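Local coordinates for protein beta-lactamase (Francisella tularensis subsp. tularensis, PDB 3P09) that probably hydrolyses beta-lactams to substituted beta-amino acids, a class A beta-lactamase activity consistent with antibiotic resistance, at residues 30-35 with 53-58; 76-81 with 196-201; 162-167 with 172-177; 205-210 with 244-249. All coordinates share one frame; numbering follows the deposited sequence. Where two conformers were deposited one is given.

Interaction 1: 30-35 with 53-58; sequences NLENKY and KYNESY. With SO4 (sulfate ion), chain D.
Glu32, on the N-terminal helix 24-35, reaches across to Tyr54 and Asn55, where the edge strand 53-54 of the five-stranded antiparallel sheet runs into a turn. The buried, close part of the contact is small and polar. Tyr54 OH donates a hydrogen bond of 2.9 Å to Glu32 OE1, arriving about 50° above the carboxylate plane, while Glu32 OE2 lies at the ring edge, 3.5 Å from Tyr54 CE1. The tyrosine gets there because its CG stands anti to the backbone N (chi1 -176°), and Phe28 of the same helix meets its ring. Glu32 OE2 takes a hydrogen bond from the backbone N of Ile39, and Asn55 ND2 donates to the carbonyl of Ile39, so Ile39 of strand 38-44 binds both partners through its backbone. A water bridges them as well, donating to Glu32 OE1 at 2.8 Å and accepting from Asn55 ND2 at 2.9 Å.

The other side is looser. Beyond Asn55 a type I turn runs to Tyr58, closed by the bond from Tyr58 N to Asn55 O, and Lys53 extends to a sulfate, probably from the crystallisation liquor, with NZ 2.6 Å from O2. Tyr42 OH binds the same ion.

With a phenol, a backbone amide and a water around it, the Glu32 carboxylate is probably ionised, tying the helix to the sheet edge through polar bonds.

Interaction 2: 76-81 with 196-201; sequences DYDMHN and KKHKDI. With SO4 (sulfate ion), chain C.
Asp78 and Met79, near the end of helix 66-80, meet a single residue of helix 196-208, His198. The second helix opens at Lys196, whose backbone N donates a 3.1 Å hydrogen bond to O1 of a sulfate, probably from the crystallisation liquor; its side chain bends at the end and forms a salt bridge from NZ to Asp200 OD2, 2.8 Å long. Next comes Lys197, with NZ 4.6 Å from Asp78 OD2, where it would probably add some positive potential, though the charged atoms are not in contact.

His198 then carries the contact. From NE2 it donates to Asp78 OD2 over 2.7 Å, almost perfectly straight (179°) and in the imidazole plane, using the anti lone pair of the oxygen. The carboxylate plane is turned 48° from the ring. With chi1 at 179°, Asp78 swings its carboxylate to the side of its carbonyl carbon, which carries OD2 across to the histidine, and OD1 is occupied by the backbone N of Leu85. Over one face of the ring lies Met79, a selenomethionine; in the conformer described, CG makes a CH-pi contact 3.4 Å from the ring centroid, and the selenium is farther off, at 4.5 Å and oblique. His198 ND1 is hydrogen-bonded to Asp195 OD1, just ahead of the segment. Farther along, Ile201 packs on Leu75 of helix 66-80, as His198 also does.

Held at both ring nitrogens by aspartates, the imidazole has its rotation fixed, and the two carboxylates would probably favour its protonated, cationic form.

Interaction 3: 162-167 with 172-177; sequences PEINYT and NINKTT
Asn174, Thr167 and Ile164 carry most of this contact, within what probably corresponds to the omega loop of class A beta-lactamases, between its 3-10 turn 163-165 and the residues entering strand 175-176. Glu161 to Asn165, with cis-Pro162, are consistent with the ExxxN motif of that loop. Asn174, in a left-handed helical backbone conformation within a type II turn from Asn172 to Lys175, directs its side chain into the 162-167 segment. Its CB lies 3.5 Å from Ile164 O, while Ile164 CD1 packs against the amide, 3.5 Å from Asn174 OD1. A bend at chi2 (74°) turns that methyl to the amide. OD1 accepts from the backbone N of Thr158, while ND2 points toward Tyr166 O, 3.6 Å away. Thr167 brings its methyl, CG2, to 3.6 Å from the carbonyl oxygens of both Ile173 and Asn174, and its CB rests 3.8 Å from CE of the extended Lys175, whose NZ is bound to Gln168 O.

No direct hydrogen bond crosses between the segments. Between them the join is van der Waals packing plus one bridging water, which gives one proton to each carbonyl oxygen, Ile164 O at 2.7 Å and Asn174 O at 2.9 Å.

Interaction 4: 205-210 with 244-249; sequences YLQDNN and IIWPKN
Gln207 and Leu206, in the last turns of helix 196-208, face Trp246 and Ile244 on strand 239-246 in a helix-on-sheet contact of the class A beta-lactamase fold, in which helices pack against a five-stranded antiparallel sheet. Strand 225-232, the sheet edge neighbouring 239-246, also takes part, since Gln207 and Trp246 both touch Ile225.

From CB the extended chain of the glutamine, with CG beside the backbone N (chi1 -67°), carries the amide toward Trp246. CB, CG and CD make no close approach to strand 239-246; the touching is left to the amide nitrogen. NE2 comes to lie over one face of the indole, at the CZ3-CH2 rim of the six-membered ring, 3.4 Å from both CZ3 and CH2 of Trp246. The amide and indole planes are 64° apart, so the two groups are steeply inclined rather than stacked flat. On the opposite face, Ile244 CG2 lies 3.5 Å from the plane of the Trp246 indole, toward its rim.

Deeper in, Leu206 and Ile244 form a light apolar contact, and both side chains also touch Ile185 of helix 178-190. Phe190 of that helix touches Ile244 and Trp246 as well. The backbone of Leu206 is hydrogen-bonded to Asp228 on strand 225-232, fixing the helix end against the sheet edge. Across this apolar junction, CD1 of Leu206 stands 4.4 Å from CG1 of Ile244.

Along the chain, interaction 1 closes first; interaction 2 then spans 76 to 201 with interaction 3 nested inside its loop, and interaction 4 follows. Interactions 1 and 2 lie on opposite sides of the chain's centre, their centres 35 Å apart. Interactions 1 and 4 both reach the five-stranded sheet, through edge strand 53-54 and strand 239-246, with centres 24 Å apart. Interactions 2 and 4 share helix 196-208, with centres 19 Å apart, so this helix joins helix 66-80 to the sheet. Interactions 1 and 3 touch directly, where Thr177 packs against 56-58. Between them the contacts join the N-terminal helix 24-35 and helix 196-208 to the sheet, and the probable omega loop to itself.

Interaction 1: 30-35 with 53-58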
# COMPACT_ATOMS: atom_id res chain seq x y z
N ASN A 30 -17.05 11.82 -12.91
CA ASN A 30 -16.88 11.61 -14.35
C ASN A 30 -16.00 10.40 -14.64
O ASN A 30 -16.26 9.65 -15.58
CB ASN A 30 -16.34 12.87 -15.04
CG ASN A 30 -17.37 13.99 -15.10
OD1 ASN A 30 -18.58 13.75 -14.98
ND2 ASN A 30 -16.89 15.22 -15.29
N LEU A 31 -14.97 10.19 -13.82
CA LEU A 31 -14.11 9.03 -14.00
C LEU A 31 -14.89 7.73 -13.80
O LEU A 31 -14.69 6.76 -14.53
CB LEU A 31 -12.90 9.07 -13.06
CG LEU A 31 -11.92 10.24 -13.23
CD1 LEU A 31 -10.81 10.15 -12.18
CD2 LEU A 31 -11.33 10.26 -14.63
N GLU A 32 -15.77 7.72 -12.80
CA GLU A 32 -16.61 6.56 -12.53
C GLU A 32 -17.57 6.26 -13.68
O GLU A 32 -17.73 5.11 -14.08
CB GLU A 32 -17.38 6.74 -11.21
CG GLU A 32 -16.49 6.50 -9.99
CD GLU A 32 -17.13 6.89 -8.67
OE1 GLU A 32 -18.13 7.63 -8.67
OE2 GLU A 32 -16.63 6.45 -7.61
N ASN A 33 -18.19 7.31 -14.21
CA ASN A 33 -19.08 7.18 -15.36
C ASN A 33 -18.35 6.63 -16.57
O ASN A 33 -18.88 5.81 -17.33
CB ASN A 33 -19.67 8.54 -15.71
CG ASN A 33 -20.68 9.03 -14.69
OD1 ASN A 33 -21.27 8.23 -13.97
ND2 ASN A 33 -20.88 10.34 -14.62
N LYS A 34 -17.12 7.09 -16.74
CA LYS A 34 -16.30 6.73 -17.87
C LYS A 34 -15.86 5.26 -17.80
O LYS A 34 -15.88 4.55 -18.81
CB LYS A 34 -15.08 7.66 -17.92
CG LYS A 34 -14.17 7.50 -19.11
CD LYS A 34 -13.10 8.60 -19.07
CE LYS A 34 -12.03 8.39 -20.12
NZ LYS A 34 -10.83 9.23 -19.84
N TYR A 35 -15.48 4.80 -16.61
CA TYR A 35 -14.85 3.48 -16.48
C TYR A 35 -15.65 2.42 -15.71
O TYR A 35 -15.20 1.27 -15.58
CB TYR A 35 -13.48 3.64 -15.81
CG TYR A 35 -12.45 4.30 -16.67
CD1 TYR A 35 -12.00 3.69 -17.84
CD2 TYR A 35 -11.91 5.52 -16.32
CE1 TYR A 35 -11.04 4.30 -18.63
CE2 TYR A 35 -10.95 6.13 -17.10
CZ TYR A 35 -10.52 5.52 -18.25
OH TYR A 35 -9.55 6.15 -19.01
N LYS A 53 -11.00 14.52 -0.83
CA LYS A 53 -11.51 13.20 -0.46
C LYS A 53 -12.73 12.86 -1.31
O LYS A 53 -13.48 13.74 -1.70
CB LYS A 53 -11.88 13.18 1.03
CG LYS A 53 -12.88 14.26 1.40
CD LYS A 53 -13.09 14.40 2.90
CE LYS A 53 -14.00 15.61 3.17
NZ LYS A 53 -14.43 15.73 4.58
N TYR A 54 -12.90 11.58 -1.62
CA TYR A 54 -14.05 11.16 -2.42
C TYR A 54 -14.27 9.68 -2.18
O TYR A 54 -13.33 8.89 -2.33
CB TYR A 54 -13.76 11.43 -3.89
CG TYR A 54 -14.91 11.12 -4.82
CD1 TYR A 54 -15.00 9.89 -5.46
CD2 TYR A 54 -15.90 12.06 -5.07
CE1 TYR A 54 -16.04 9.60 -6.32
CE2 TYR A 54 -16.96 11.78 -5.94
CZ TYR A 54 -17.01 10.54 -6.56
OH TYR A 54 -18.04 10.24 -7.42
N ASN A 55 -15.49 9.30 -1.80
CA ASN A 55 -15.76 7.94 -1.38
C ASN A 55 -14.76 7.47 -0.33
O ASN A 55 -14.34 6.32 -0.35
CB ASN A 55 -15.70 6.97 -2.57
CG ASN A 55 -16.97 6.97 -3.40
OD1 ASN A 55 -18.06 7.20 -2.88
ND2 ASN A 55 -16.83 6.71 -4.70
N GLU A 56 -14.36 8.36 0.58
CA GLU A 56 -13.23 8.06 1.44
C GLU A 56 -13.55 7.00 2.50
O GLU A 56 -12.65 6.49 3.16
CB GLU A 56 -12.67 9.32 2.10
CG GLU A 56 -13.53 9.91 3.19
CD GLU A 56 -14.65 10.79 2.67
OE1 GLU A 56 -14.86 10.84 1.44
OE2 GLU A 56 -15.31 11.46 3.49
N SER A 57 -14.83 6.68 2.66
CA SER A 57 -15.26 5.67 3.63
C SER A 57 -15.86 4.44 2.97
O SER A 57 -16.45 3.60 3.63
CB SER A 57 -16.27 6.26 4.61
OG SER A 57 -15.64 7.11 5.54
N TYR A 58 -15.74 4.36 1.65
CA TYR A 58 -16.15 3.17 0.91
C TYR A 58 -15.05 2.11 1.09
O TYR A 58 -13.87 2.44 1.15
CB TYR A 58 -16.28 3.51 -0.57
CG TYR A 58 -17.00 2.47 -1.40
CD1 TYR A 58 -16.29 1.48 -2.08
CD2 TYR A 58 -18.39 2.48 -1.52
CE1 TYR A 58 -16.96 0.55 -2.86
CE2 TYR A 58 -19.06 1.55 -2.28
CZ TYR A 58 -18.34 0.58 -2.95
OH TYR A 58 -18.99 -0.35 -3.72
S SO4 D . -11.97 14.50 6.80
O1 SO4 D . -11.32 15.43 5.87
O2 SO4 D . -13.41 14.52 6.58
O3 SO4 D . -11.48 13.15 6.58
O4 SO4 D . -11.68 14.91 8.17
O HOH W 1 -19.24 7.14 -6.16

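Interaction 2: 76-81 with 196-201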
# COMPACT_ATOMS: atom_id res chain seq x y z
N ASP A 76 8.11 -1.78 13.88
CA ASP A 76 7.68 -1.58 15.26
C ASP A 76 8.25 -2.73 16.09
O ASP A 76 8.79 -2.51 17.17
CB ASP A 76 6.14 -1.55 15.30
CG ASP A 76 5.57 -1.62 16.72
OD1 ASP A 76 5.36 -0.55 17.33
OD2 ASP A 76 5.30 -2.74 17.20
N TYR A 77 8.16 -3.94 15.56
CA TYR A 77 8.70 -5.12 16.25
C TYR A 77 10.18 -4.90 16.56
O TYR A 77 10.64 -5.13 17.68
CB TYR A 77 8.52 -6.37 15.39
CG TYR A 77 8.80 -7.67 16.11
CD1 TYR A 77 7.78 -8.34 16.78
CD2 TYR A 77 10.07 -8.22 16.13
CE1 TYR A 77 8.03 -9.53 17.45
CE2 TYR A 77 10.33 -9.41 16.80
CZ TYR A 77 9.30 -10.06 17.45
OH TYR A 77 9.54 -11.24 18.12
N ASP A 78 10.91 -4.43 15.56
CA ASP A 78 12.35 -4.20 15.71
C ASP A 78 12.63 -3.21 16.84
O ASP A 78 13.59 -3.37 17.59
CB ASP A 78 12.98 -3.73 14.40
CG ASP A 78 14.47 -3.46 14.55
OD1 ASP A 78 15.25 -4.44 14.61
OD2 ASP A 78 14.88 -2.28 14.61
N MSE A 79 11.79 -2.19 16.95
CA MSE A 79 11.95 -1.22 18.03
C MSE A 79 11.83 -1.90 19.39
O MSE A 79 12.54 -1.55 20.33
CB MSE A 79 10.91 -0.10 17.90
CG MSE A 79 11.24 0.89 16.80
SE MSE A 79 9.78 2.17 16.58
CE MSE A 79 9.79 2.96 18.36
N HIS A 80 10.93 -2.88 19.49
CA HIS A 80 10.71 -3.60 20.75
C HIS A 80 11.58 -4.84 20.90
O HIS A 80 11.61 -5.46 21.97
CB HIS A 80 9.24 -4.01 20.89
CG HIS A 80 8.29 -2.86 20.88
ND1 HIS A 80 8.01 -2.13 19.75
CD2 HIS A 80 7.55 -2.31 21.87
CE1 HIS A 80 7.15 -1.18 20.04
NE2 HIS A 80 6.85 -1.26 21.32
N ASN A 81 12.30 -5.19 19.84
CA ASN A 81 13.11 -6.40 19.83
C ASN A 81 14.40 -6.07 19.09
O ASN A 81 14.56 -6.44 17.94
CB ASN A 81 12.36 -7.54 19.12
CG ASN A 81 11.08 -7.94 19.84
OD1 ASN A 81 11.09 -8.85 20.67
ND2 ASN A 81 9.98 -7.28 19.52
N LYS A 196 12.48 8.13 14.74
CA LYS A 196 13.12 8.72 13.57
C LYS A 196 13.86 7.70 12.71
O LYS A 196 13.69 7.68 11.50
CB LYS A 196 14.08 9.85 13.95
CG LYS A 196 14.73 10.51 12.73
CD LYS A 196 15.73 11.59 13.13
CE LYS A 196 16.10 12.45 11.93
NZ LYS A 196 16.59 11.65 10.77
N LYS A 197 14.68 6.86 13.32
CA LYS A 197 15.45 5.91 12.53
C LYS A 197 14.53 4.99 11.72
O LYS A 197 14.82 4.66 10.56
CB LYS A 197 16.38 5.07 13.40
CG LYS A 197 17.26 4.14 12.58
CD LYS A 197 18.44 3.60 13.39
CE LYS A 197 18.04 2.38 14.20
NZ LYS A 197 17.56 1.28 13.31
N HIS A 198 13.43 4.56 12.33
CA HIS A 198 12.55 3.60 11.67
C HIS A 198 11.62 4.24 10.66
O HIS A 198 11.27 3.61 9.66
CB HIS A 198 11.78 2.76 12.68
CG HIS A 198 12.65 1.82 13.46
ND1 HIS A 198 13.39 2.23 14.55
CD2 HIS A 198 12.93 0.51 13.28
CE1 HIS A 198 14.07 1.20 15.03
NE2 HIS A 198 13.81 0.15 14.27
N LYS A 199 11.21 5.49 10.91
CA LYS A 199 10.51 6.25 9.88
C LYS A 199 11.37 6.38 8.62
O LYS A 199 10.90 6.15 7.50
CB LYS A 199 10.09 7.64 10.40
CG LYS A 199 8.94 7.57 11.40
CD LYS A 199 8.36 8.93 11.73
CE LYS A 199 9.13 9.63 12.82
NZ LYS A 199 8.25 10.62 13.49
N ASP A 200 12.64 6.74 8.79
CA ASP A 200 13.51 6.95 7.64
C ASP A 200 13.66 5.66 6.82
O ASP A 200 13.70 5.68 5.59
CB ASP A 200 14.87 7.48 8.11
CG ASP A 200 14.81 8.94 8.57
OD1 ASP A 200 13.83 9.64 8.24
OD2 ASP A 200 15.76 9.39 9.27
N ILE A 201 13.69 4.53 7.51
CA ILE A 201 13.83 3.24 6.85
C ILE A 201 12.58 2.92 6.05
O ILE A 201 12.64 2.46 4.90
CB ILE A 201 14.08 2.13 7.90
CG1 ILE A 201 15.49 2.28 8.48
CG2 ILE A 201 13.89 0.75 7.27
CD1 ILE A 201 15.77 1.42 9.71
S SO4 C . 11.53 9.60 18.50
O1 SO4 C . 11.65 10.03 17.11
O2 SO4 C . 10.31 8.82 18.68
O3 SO4 C . 12.69 8.78 18.85
O4 SO4 C . 11.47 10.75 19.39

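Interaction 3: 162-167 with 172-177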
# COMPACT_ATOMS: atom_id res chain seq x y z
N PRO A 162 -1.79 -15.93 -1.58
CA PRO A 162 -2.53 -14.96 -2.38
C PRO A 162 -4.00 -14.78 -1.94
O PRO A 162 -4.73 -13.99 -2.55
CB PRO A 162 -2.51 -15.59 -3.77
CG PRO A 162 -2.52 -17.04 -3.51
CD PRO A 162 -1.82 -17.27 -2.19
N GLU A 163 -4.41 -15.48 -0.90
CA GLU A 163 -5.82 -15.47 -0.49
C GLU A 163 -6.33 -14.06 -0.16
O GLU A 163 -7.51 -13.77 -0.34
CB GLU A 163 -6.07 -16.43 0.68
CG GLU A 163 -7.54 -16.49 1.10
CD GLU A 163 -7.84 -17.55 2.15
OE1 GLU A 163 -6.89 -18.03 2.81
OE2 GLU A 163 -9.03 -17.91 2.30
N ILE A 164 -5.44 -13.19 0.33
CA ILE A 164 -5.79 -11.80 0.64
C ILE A 164 -6.46 -11.11 -0.54
O ILE A 164 -7.21 -10.15 -0.38
CB ILE A 164 -4.54 -10.98 1.07
CG1 ILE A 164 -4.89 -9.52 1.39
CG2 ILE A 164 -3.48 -10.96 -0.05
CD1 ILE A 164 -5.60 -9.30 2.66
N ASN A 165 -6.19 -11.60 -1.75
CA ASN A 165 -6.70 -10.95 -2.96
C ASN A 165 -8.18 -11.20 -3.26
O ASN A 165 -8.76 -10.53 -4.11
CB ASN A 165 -5.86 -11.36 -4.16
CG ASN A 165 -4.46 -10.82 -4.10
OD1 ASN A 165 -4.26 -9.63 -3.88
ND2 ASN A 165 -3.48 -11.69 -4.25
N TYR A 166 -8.77 -12.16 -2.56
CA TYR A 166 -10.13 -12.58 -2.87
C TYR A 166 -11.12 -11.95 -1.93
O TYR A 166 -11.02 -12.09 -0.71
CB TYR A 166 -10.26 -14.09 -2.79
CG TYR A 166 -9.07 -14.80 -3.37
CD1 TYR A 166 -8.47 -14.33 -4.53
CD2 TYR A 166 -8.54 -15.93 -2.75
CE1 TYR A 166 -7.35 -14.97 -5.06
CE2 TYR A 166 -7.45 -16.58 -3.28
CZ TYR A 166 -6.86 -16.10 -4.44
OH TYR A 166 -5.77 -16.75 -4.95
N THR A 167 -12.07 -11.22 -2.49
CA THR A 167 -13.06 -10.54 -1.68
C THR A 167 -14.43 -10.87 -2.22
O THR A 167 -14.58 -11.57 -3.22
CB THR A 167 -12.87 -8.99 -1.72
OG1 THR A 167 -12.91 -8.53 -3.07
CG2 THR A 167 -11.54 -8.59 -1.10
N ASN A 172 -16.64 -6.74 4.00
CA ASN A 172 -15.46 -5.89 4.21
C ASN A 172 -14.18 -6.67 4.52
O ASN A 172 -13.14 -6.08 4.76
CB ASN A 172 -15.75 -4.85 5.30
CG ASN A 172 -16.87 -3.91 4.89
OD1 ASN A 172 -17.06 -3.64 3.71
ND2 ASN A 172 -17.63 -3.41 5.87
N ILE A 173 -14.28 -7.99 4.50
CA ILE A 173 -13.11 -8.84 4.70
C ILE A 173 -12.07 -8.55 3.62
O ILE A 173 -12.41 -8.45 2.44
CB ILE A 173 -13.49 -10.34 4.66
CG1 ILE A 173 -14.50 -10.68 5.76
CG2 ILE A 173 -12.26 -11.23 4.76
CD1 ILE A 173 -14.04 -10.33 7.14
N ASN A 174 -10.82 -8.41 4.04
CA ASN A 174 -9.70 -8.10 3.15
C ASN A 174 -9.91 -6.81 2.37
O ASN A 174 -9.49 -6.69 1.23
CB ASN A 174 -9.41 -9.29 2.22
CG ASN A 174 -9.01 -10.55 3.00
OD1 ASN A 174 -8.52 -10.45 4.12
ND2 ASN A 174 -9.22 -11.72 2.40
N LYS A 175 -10.58 -5.85 3.01
CA LYS A 175 -10.78 -4.53 2.42
C LYS A 175 -10.31 -3.42 3.36
O LYS A 175 -10.10 -3.65 4.55
CB LYS A 175 -12.25 -4.32 2.07
CG LYS A 175 -12.74 -5.24 0.96
CD LYS A 175 -14.09 -4.84 0.44
CE LYS A 175 -14.60 -5.85 -0.60
NZ LYS A 175 -16.06 -5.67 -0.90
N THR A 176 -10.15 -2.22 2.81
CA THR A 176 -9.83 -1.05 3.63
C THR A 176 -10.57 0.13 3.02
O THR A 176 -11.25 -0.03 2.00
CB THR A 176 -8.29 -0.81 3.64
OG1 THR A 176 -7.98 0.30 4.50
CG2 THR A 176 -7.79 -0.52 2.23
N THR A 177 -10.46 1.32 3.62
CA THR A 177 -11.05 2.53 3.04
C THR A 177 -9.93 3.49 2.64
O THR A 177 -8.83 3.41 3.20
CB THR A 177 -11.94 3.29 4.07
OG1 THR A 177 -11.13 3.68 5.20
CG2 THR A 177 -13.13 2.43 4.55
O HOH W 2 -7.91 -7.59 -1.01

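Interaction 4: 205-210 with 244-249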
# COMPACT_ATOMS: atom_id res chain seq x y z
N TYR A 205 12.22 2.46 1.90
CA TYR A 205 11.61 1.31 1.22
C TYR A 205 10.57 1.75 0.19
O TYR A 205 10.53 1.25 -0.94
CB TYR A 205 10.87 0.40 2.20
CG TYR A 205 11.67 -0.37 3.22
CD1 TYR A 205 12.85 -1.02 2.90
CD2 TYR A 205 11.18 -0.50 4.52
CE1 TYR A 205 13.56 -1.75 3.88
CE2 TYR A 205 11.86 -1.22 5.49
CZ TYR A 205 13.04 -1.85 5.17
OH TYR A 205 13.67 -2.55 6.19
N LEU A 206 9.69 2.65 0.60
CA LEU A 206 8.61 3.12 -0.26
C LEU A 206 9.16 3.84 -1.49
O LEU A 206 8.63 3.71 -2.60
CB LEU A 206 7.71 4.06 0.52
CG LEU A 206 6.82 3.43 1.59
CD1 LEU A 206 6.08 4.56 2.30
CD2 LEU A 206 5.84 2.41 0.99
N GLN A 207 10.22 4.61 -1.29
CA GLN A 207 10.87 5.31 -2.39
C GLN A 207 11.61 4.38 -3.35
O GLN A 207 11.79 4.71 -4.52
CB GLN A 207 11.83 6.38 -1.85
CG GLN A 207 11.10 7.54 -1.14
CD GLN A 207 12.05 8.57 -0.60
OE1 GLN A 207 13.22 8.29 -0.39
NE2 GLN A 207 11.55 9.78 -0.37
N ASP A 208 12.05 3.23 -2.85
CA ASP A 208 12.73 2.24 -3.69
C ASP A 208 11.76 1.45 -4.57
O ASP A 208 12.19 0.76 -5.50
CB ASP A 208 13.51 1.25 -2.83
CG ASP A 208 14.81 1.82 -2.29
OD1 ASP A 208 15.22 2.91 -2.75
OD2 ASP A 208 15.41 1.16 -1.41
N ASN A 209 10.47 1.52 -4.27
CA ASN A 209 9.48 0.73 -5.01
C ASN A 209 9.41 1.11 -6.49
O ASN A 209 9.44 2.28 -6.83
CB ASN A 209 8.08 0.87 -4.38
CG ASN A 209 7.03 0.12 -5.18
OD1 ASN A 209 5.93 0.65 -5.44
ND2 ASN A 209 7.36 -1.09 -5.60
N ASN A 210 9.25 0.10 -7.34
CA ASN A 210 9.20 0.31 -8.78
C ASN A 210 7.86 -0.08 -9.43
O ASN A 210 7.68 0.09 -10.63
CB ASN A 210 10.36 -0.45 -9.46
CG ASN A 210 10.38 -1.94 -9.11
OD1 ASN A 210 9.45 -2.47 -8.49
ND2 ASN A 210 11.45 -2.63 -9.52
N ILE A 244 3.28 8.44 -0.48
CA ILE A 244 3.70 9.67 0.19
C ILE A 244 4.36 10.53 -0.86
O ILE A 244 5.15 10.04 -1.67
CB ILE A 244 4.72 9.43 1.30
CG1 ILE A 244 4.15 8.51 2.38
CG2 ILE A 244 5.13 10.77 1.90
CD1 ILE A 244 2.98 9.07 3.08
N ILE A 245 4.05 11.81 -0.85
CA ILE A 245 4.53 12.73 -1.88
C ILE A 245 5.12 13.94 -1.20
O ILE A 245 4.56 14.44 -0.23
CB ILE A 245 3.37 13.20 -2.77
CG1 ILE A 245 2.67 11.98 -3.39
CG2 ILE A 245 3.86 14.18 -3.82
CD1 ILE A 245 1.38 12.32 -4.14
N TRP A 246 6.28 14.38 -1.71
CA TRP A 246 6.94 15.59 -1.24
C TRP A 246 6.87 16.61 -2.35
O TRP A 246 7.72 16.60 -3.25
CB TRP A 246 8.41 15.32 -0.92
CG TRP A 246 8.65 14.47 0.30
CD1 TRP A 246 9.01 14.91 1.55
CD2 TRP A 246 8.57 13.04 0.39
NE1 TRP A 246 9.14 13.83 2.40
CE2 TRP A 246 8.88 12.68 1.71
CE3 TRP A 246 8.26 12.03 -0.53
CZ2 TRP A 246 8.89 11.36 2.14
CZ3 TRP A 246 8.27 10.72 -0.10
CH2 TRP A 246 8.58 10.40 1.22
N PRO A 247 5.86 17.49 -2.32
CA PRO A 247 5.77 18.50 -3.37
C PRO A 247 6.94 19.46 -3.23
O PRO A 247 7.39 19.71 -2.11
CB PRO A 247 4.45 19.22 -3.04
CG PRO A 247 3.73 18.32 -2.04
CD PRO A 247 4.84 17.68 -1.28
N LYS A 248 7.42 20.01 -4.34
CA LYS A 248 8.55 20.93 -4.27
C LYS A 248 8.25 22.10 -3.33
O LYS A 248 7.26 22.81 -3.50
CB LYS A 248 8.91 21.46 -5.65
CG LYS A 248 10.25 22.19 -5.71
CD LYS A 248 10.56 22.65 -7.13
CE LYS A 248 11.93 23.30 -7.23
NZ LYS A 248 12.17 23.85 -8.59
N ASN A 249 9.12 22.29 -2.34
CA ASN A 249 9.00 23.41 -1.40
C ASN A 249 7.80 23.32 -0.47
O ASN A 249 7.39 24.33 0.10
CB ASN A 249 9.00 24.75 -2.14
CG ASN A 249 10.28 24.97 -2.93
OD1 ASN A 249 11.35 24.48 -2.56
ND2 ASN A 249 10.17 25.71 -4.03